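Local coordinates for type II secretion system protein H (Vibrio cholerae, PDB 4DQ9), which forms part of the pseudopilus tip complex of the type II secretion system, which recognises and binds proteins such as toxins for export from the periplasm, at residues Leu20-Glu23 with Ala24-Gly28; Ile130-Lys133 with Gly134-Pro137. One frame throughout, in Å; residues are numbered along the deposited sequence.

Contact 1 (Leu20-Glu23 with Ala24-Gly28)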
ATOM      1  N   LEU A  20       4.098 -13.857  -9.292  1.00 16.40           N
ATOM      2  CA  LEU A  20       4.320 -12.494  -8.799  1.00 16.96           C
ATOM      3  C   LEU A  20       5.434 -12.542  -7.745  1.00 16.25           C
ATOM      4  O   LEU A  20       6.227 -11.590  -7.734  1.00 18.33           O
ATOM      5  CB  LEU A  20       3.142 -11.950  -8.005  1.00 17.48           C
ATOM      6  CG  LEU A  20       2.008 -11.133  -8.568  1.00 21.20           C
ATOM      7  CD1 LEU A  20       1.047 -10.589  -7.361  1.00 20.22           C
ATOM      8  CD2 LEU A  20       2.392 -10.160  -9.677  1.00 19.83           C
ATOM      9  N   ASN A  21       5.533 -13.572  -6.901  1.00 16.34           N
ATOM     10  CA  ASN A  21       6.572 -13.735  -5.883  1.00 17.15           C
ATOM     11  C   ASN A  21       7.939 -13.795  -6.579  1.00 18.49           C
ATOM     12  O   ASN A  21       8.876 -13.063  -6.257  1.00 17.46           O
ATOM     13  CB  ASN A  21       6.318 -14.948  -5.005  1.00 16.72           C
ATOM     14  CG  ASN A  21       7.427 -15.247  -4.090  1.00 20.43           C
ATOM     15  OD1 ASN A  21       7.845 -14.404  -3.244  1.00 28.09           O
ATOM     16  ND2 ASN A  21       7.898 -16.488  -4.153  1.00 22.33           N
ATOM     17  N   GLU A  22       8.003 -14.609  -7.623  1.00 18.06           N
ATOM     18  CA  GLU A  22       9.185 -14.718  -8.493  1.00 19.82           C
ATOM     19  C   GLU A  22       9.562 -13.388  -9.157  1.00 18.75           C
ATOM     20  O   GLU A  22      10.707 -13.018  -9.110  1.00 20.95           O
ATOM     21  CB  GLU A  22       8.865 -15.788  -9.527  1.00 20.04           C
ATOM     22  CG  GLU A  22       9.921 -16.115 -10.593  1.00 25.14           C
ATOM     23  CD  GLU A  22       9.483 -17.281 -11.470  1.00 29.11           C
ATOM     24  OE1 GLU A  22       8.278 -17.559 -11.674  1.00 33.27           O
ATOM     25  OE2 GLU A  22      10.358 -17.878 -12.067  1.00 32.46           O
ATOM     26  N   GLU A  23       8.556 -12.625  -9.623  1.00 18.66           N
ATOM     27  CA  GLU A  23       8.779 -11.362 -10.285  1.00 18.61           C
ATOM     28  C   GLU A  23       9.373 -10.395  -9.285  1.00 19.42           C
ATOM     29  O   GLU A  23      10.325  -9.647  -9.608  1.00 19.88           O
ATOM     30  CB  GLU A  23       7.539 -10.793 -10.918  1.00 17.96           C
ATOM     31  CG  GLU A  23       7.846  -9.738 -11.915  1.00 19.85           C
ATOM     32  CD  GLU A  23       8.452 -10.225 -13.184  1.00 23.42           C
ATOM     33  OE1 GLU A  23       8.409 -11.432 -13.609  1.00 25.92           O
ATOM     34  OE2 GLU A  23       8.931  -9.345 -13.829  1.00 24.56           O
ATOM     35  N   ALA A  24       8.808 -10.362  -8.077  1.00 18.40           N
ATOM     36  CA  ALA A  24       9.260  -9.429  -7.019  1.00 18.75           C
ATOM     37  C   ALA A  24      10.746  -9.706  -6.744  1.00 19.96           C
ATOM     38  O   ALA A  24      11.577  -8.783  -6.668  1.00 20.80           O
ATOM     39  CB  ALA A  24       8.408  -9.560  -5.714  1.00 16.77           C
ATOM     40  N   ILE A  25      11.092 -10.965  -6.579  1.00 20.03           N
ATOM     41  CA  ILE A  25      12.465 -11.361  -6.181  1.00 23.64           C
ATOM     42  C   ILE A  25      13.449 -11.001  -7.319  1.00 23.91           C
ATOM     43  O   ILE A  25      14.467 -10.314  -7.038  1.00 25.59           O
ATOM     44  CB  ILE A  25      12.488 -12.863  -5.772  1.00 23.72           C
ATOM     45  CG1 ILE A  25      11.812 -13.050  -4.393  1.00 20.67           C
ATOM     46  CG2 ILE A  25      14.031 -13.364  -5.758  1.00 27.82           C
ATOM     47  CD1 ILE A  25      11.299 -14.459  -4.164  1.00 23.10           C
ATOM     48  N   LEU A  26      13.111 -11.329  -8.572  1.00 25.07           N
ATOM     49  CA  LEU A  26      13.969 -11.121  -9.735  1.00 26.16           C
ATOM     50  C   LEU A  26      14.114  -9.628 -10.045  1.00 26.52           C
ATOM     51  O   LEU A  26      15.219  -9.183 -10.403  1.00 26.02           O
ATOM     52  CB  LEU A  26      13.432 -11.847 -10.962  1.00 25.64           C
ATOM     53  CG  LEU A  26      13.533 -13.384 -11.067  1.00 26.85           C
ATOM     54  CD1 LEU A  26      12.543 -13.888 -12.068  1.00 28.03           C
ATOM     55  CD2 LEU A  26      14.936 -13.784 -11.402  1.00 33.91           C
ATOM     56  N   SER A  27      13.037  -8.835  -9.861  1.00 22.37           N
ATOM     57  CA  SER A  27      12.991  -7.442 -10.388  1.00 22.70           C
ATOM     58  C   SER A  27      13.302  -6.427  -9.350  1.00 23.72           C
ATOM     59  O   SER A  27      13.553  -5.232  -9.689  1.00 23.87           O
ATOM     60  CB  SER A  27      11.609  -7.100 -10.985  1.00 22.34           C
ATOM     61  OG  SER A  27      10.618  -6.985  -9.980  1.00 23.67           O
ATOM     62  N   GLY A  28      13.229  -6.813  -8.081  1.00 23.47           N
ATOM     63  CA  GLY A  28      13.416  -5.817  -7.026  1.00 24.99           C
ATOM     64  C   GLY A  28      12.231  -4.871  -6.822  1.00 25.56           C
ATOM     65  O   GLY A  28      12.328  -3.770  -6.177  1.00 26.25           O
TER

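Contact 2 (Ile130-Lys133 with Gly134-Pro137)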
ATOM      1  N   ILE A 130     -11.634 -21.083  -2.410  1.00 13.74           N
ATOM      2  CA  ILE A 130     -12.509 -21.003  -3.636  1.00 14.67           C
ATOM      3  C   ILE A 130     -13.375 -22.233  -3.583  1.00 15.16           C
ATOM      4  O   ILE A 130     -12.882 -23.338  -3.489  1.00 17.63           O
ATOM      5  CB  ILE A 130     -11.732 -20.908  -4.944  1.00 14.78           C
ATOM      6  CG1 ILE A 130     -10.815 -19.627  -5.025  1.00 15.09           C
ATOM      7  CG2 ILE A 130     -12.680 -20.913  -6.277  1.00 15.28           C
ATOM      8  CD1 ILE A 130      -9.757 -19.587  -6.142  1.00 16.16           C
ATOM      9  N   PHE A 131     -14.630 -22.030  -3.751  1.00 14.49           N
ATOM     10  CA  PHE A 131     -15.605 -23.049  -3.464  1.00 16.01           C
ATOM     11  C   PHE A 131     -16.974 -22.803  -4.081  1.00 16.85           C
ATOM     12  O   PHE A 131     -17.343 -21.713  -4.401  1.00 14.98           O
ATOM     13  CB  PHE A 131     -15.775 -23.235  -1.977  1.00 17.40           C
ATOM     14  CG  PHE A 131     -16.068 -21.950  -1.257  1.00 15.85           C
ATOM     15  CD1 PHE A 131     -15.041 -21.102  -0.901  1.00 17.50           C
ATOM     16  CD2 PHE A 131     -17.375 -21.529  -0.988  1.00 17.48           C
ATOM     17  CE1 PHE A 131     -15.252 -19.936  -0.223  1.00 15.85           C
ATOM     18  CE2 PHE A 131     -17.631 -20.323  -0.308  1.00 23.04           C
ATOM     19  CZ  PHE A 131     -16.587 -19.480   0.035  1.00 21.07           C
ATOM     20  N   PRO A 132     -17.739 -23.879  -4.265  1.00 17.80           N
ATOM     21  CA  PRO A 132     -19.003 -23.717  -4.921  1.00 18.69           C
ATOM     22  C   PRO A 132     -19.977 -22.911  -4.030  1.00 16.60           C
ATOM     23  O   PRO A 132     -20.074 -23.061  -2.752  1.00 19.06           O
ATOM     24  CB  PRO A 132     -19.527 -25.146  -5.050  1.00 18.71           C
ATOM     25  CG  PRO A 132     -18.316 -25.933  -5.110  1.00 18.64           C
ATOM     26  CD  PRO A 132     -17.385 -25.294  -4.137  1.00 20.71           C
ATOM     27  N   LYS A 133     -20.787 -22.114  -4.730  1.00 18.40           N
ATOM     28  CA  LYS A 133     -21.931 -21.359  -4.064  1.00 19.35           C
ATOM     29  C   LYS A 133     -22.808 -22.346  -3.293  1.00 19.91           C
ATOM     30  O   LYS A 133     -23.115 -23.388  -3.799  1.00 20.75           O
ATOM     31  CB  LYS A 133     -22.738 -20.517  -5.047  1.00 21.81           C
ATOM     32  CG  LYS A 133     -23.754 -19.612  -4.477  1.00 25.72           C
ATOM     33  CD  LYS A 133     -24.502 -18.801  -5.590  1.00 32.29           C
ATOM     34  CE  LYS A 133     -23.628 -18.106  -6.557  1.00 36.86           C
ATOM     35  NZ  LYS A 133     -24.435 -17.659  -7.744  1.00 39.38           N
ATOM     36  N   GLY A 134     -23.136 -22.029  -2.040  1.00 19.52           N
ATOM     37  CA  GLY A 134     -23.999 -22.914  -1.168  1.00 22.08           C
ATOM     38  C   GLY A 134     -23.160 -23.537  -0.068  1.00 21.01           C
ATOM     39  O   GLY A 134     -23.677 -24.035   0.947  1.00 21.07           O
ATOM     40  N   GLN A 135     -21.861 -23.462  -0.207  1.00 21.09           N
ATOM     41  CA  GLN A 135     -20.921 -24.055   0.759  1.00 20.36           C
ATOM     42  C   GLN A 135     -20.199 -22.933   1.577  1.00 22.06           C
ATOM     43  O   GLN A 135     -20.162 -21.757   1.185  1.00 22.11           O
ATOM     44  CB  GLN A 135     -19.920 -24.864   0.014  1.00 20.30           C
ATOM     45  CG  GLN A 135     -20.556 -26.134  -0.540  1.00 23.87           C
ATOM     46  CD  GLN A 135     -19.635 -26.991  -1.372  1.00 30.12           C
ATOM     47  OE1 GLN A 135     -18.474 -27.122  -1.049  1.00 30.15           O
ATOM     48  NE2 GLN A 135     -20.148 -27.555  -2.483  1.00 31.11           N
ATOM     49  N   GLU A 136     -19.636 -23.368   2.688  1.00 21.74           N
ATOM     50  CA  GLU A 136     -18.840 -22.548   3.575  1.00 20.11           C
ATOM     51  C   GLU A 136     -17.386 -22.569   3.065  1.00 19.61           C
ATOM     52  O   GLU A 136     -16.913 -23.548   2.501  1.00 18.71           O
ATOM     53  CB  GLU A 136     -18.939 -23.135   4.998  1.00 24.77           C
ATOM     54  CG  GLU A 136     -20.342 -23.113   5.617  1.00 25.88           C
ATOM     55  CD  GLU A 136     -20.857 -21.701   5.905  1.00 31.95           C
ATOM     56  OE1 GLU A 136     -20.089 -20.723   5.796  1.00 35.73           O
ATOM     57  OE2 GLU A 136     -22.037 -21.506   6.197  1.00 35.29           O
ATOM     58  N   PRO A 137     -16.605 -21.554   3.459  1.00 19.54           N
ATOM     59  CA  PRO A 137     -15.228 -21.450   3.004  1.00 20.63           C
ATOM     60  C   PRO A 137     -14.182 -22.396   3.626  1.00 21.86           C
ATOM     61  O   PRO A 137     -13.102 -22.598   3.047  1.00 21.02           O
ATOM     62  CB  PRO A 137     -14.866 -20.018   3.370  1.00 20.67           C
ATOM     63  CG  PRO A 137     -15.691 -19.735   4.607  1.00 20.10           C
ATOM     64  CD  PRO A 137     -17.036 -20.400   4.277  1.00 20.44           C
TER
HETATM   65  O   HOH W   1     -23.014 -26.208  -3.220  1.00 15.19           O

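Contact 1 (Leu20-Glu23 with Ala24-Gly28)
The last turns of the long N-terminal helix 2-27, the alpha-helix that pseudopilins lay across their beta-sheet, run out here, and Ser27 closes them on the carbonyl of Glu23. Glu23 O is gripped twice: Ser27 N donates to it at 2.8 Å, somewhat bent at 141°, while Ser27 OG donates at 2.7 Å from the opposite face of the carbonyl plane. The hydroxyl stands above that plane, off the lone-pair direction, and it gets there because chi1 of 70° sets OG between its own backbone N and carbonyl carbon, turned back over the preceding turn. Serine suits a final helical residue, its short hydroxyl sharing a carbonyl that the backbone already uses; OG is also hydrogen-bonded to Gln29 just beyond the helix. Gly28 then leaves helical geometry with a positive phi of 74°, a value glycine adopts easily, while Gly28 N still donates to Ala24 O at 2.9 Å. Upstream the ladder is regular, Leu26 N reaching Glu22 O at 3.0 Å in a nearly straight bond. On the outer side Leu26 CD1 lies 3.7 Å from Glu22 CG, the two chains running alongside each other and pointing the same way, so that the aliphatic part of the glutamate meets the leucine while its carboxylate extends further. One residue back, CD1 of Ile25 packs 3.5 Å from Asn21 O. Glu23 bends at chi2, and its OE1 forms a salt bridge with Lys60 of strand 54-66. Ala24, small and buried, packs on Phe31 of strand 31-36, consistent with a close approach of helix and sheet, and buried Leu20 fits among Phe31, Val33, Trp56, Met61 and Val117, so this end of the helix is seated on three strands of one sheet.

Contact 2 (Ile130-Lys133 with Gly134-Pro137)
One face of the Phe131 ring is covered by Pro137 and the Glu136 carbonyl, where the chain doubles back after a type II beta turn, Pro132 to Gln135, at the end of strand 126-132. Pro137 CA sits 3.8 Å from the ring centroid and 21° off its normal, a CH-pi contact over the face, and Pro137 CB adds apolar packing at 3.6 Å from Phe131 CE1. Glu136 O lies over the same face, about 4.0 Å above the plane and likewise offset toward the rim, whereas Gln135 O approaches Phe131 CE2 obliquely. The ring comes under the returning chain because chi1 of 53° places CG between the backbone N and the carbonyl carbon. A flat aromatic and a rigid proline ring make a compact pair here, both buried, and both also touch Asp74 of strand 71-77.

Pro132 ends the strand and gives its carbonyl to the turn, Gln135 N donating to Pro132 O at 3.1 Å. Lys133 takes the first corner and Gly134 the second, at a phi of 109°, where a beta carbon would collide with Lys133 O. Across the turn's open end, the extended Gln135 side chain crosses Pro132 obliquely, NE2 3.6 Å from Pro132 CB, while OE1 accepts a hydrogen bond from Gln140. The Lys133 backbone is hydrogen-bonded to Gly70, and its side chain touches Gln72 of strand 71-77. A water bridges the turn: it donates to Lys133 O at 2.9 Å and accepts from Gln135 NE2 at 3.3 Å.

Overall arrangement
Contacts 1 and 2 lie on opposite sides of the chain's centre, their own centres about 32 Å apart and their nearest atoms about 14 Å apart, so they do not touch. Residues 20-28 end the long helix, with its side chains against strands 31-36, 54-66 and 115-117; residues 130-137 leave the second antiparallel sheet between strands 126-132 and 141-145. The helix spans the distance between them: its early residues Val2 and Ser9 meet Pro132 and Ile130 of contact 2, while its last turns form contact 1. Of the bound sodium ions, one is about 11 Å from the Leu20 side chain.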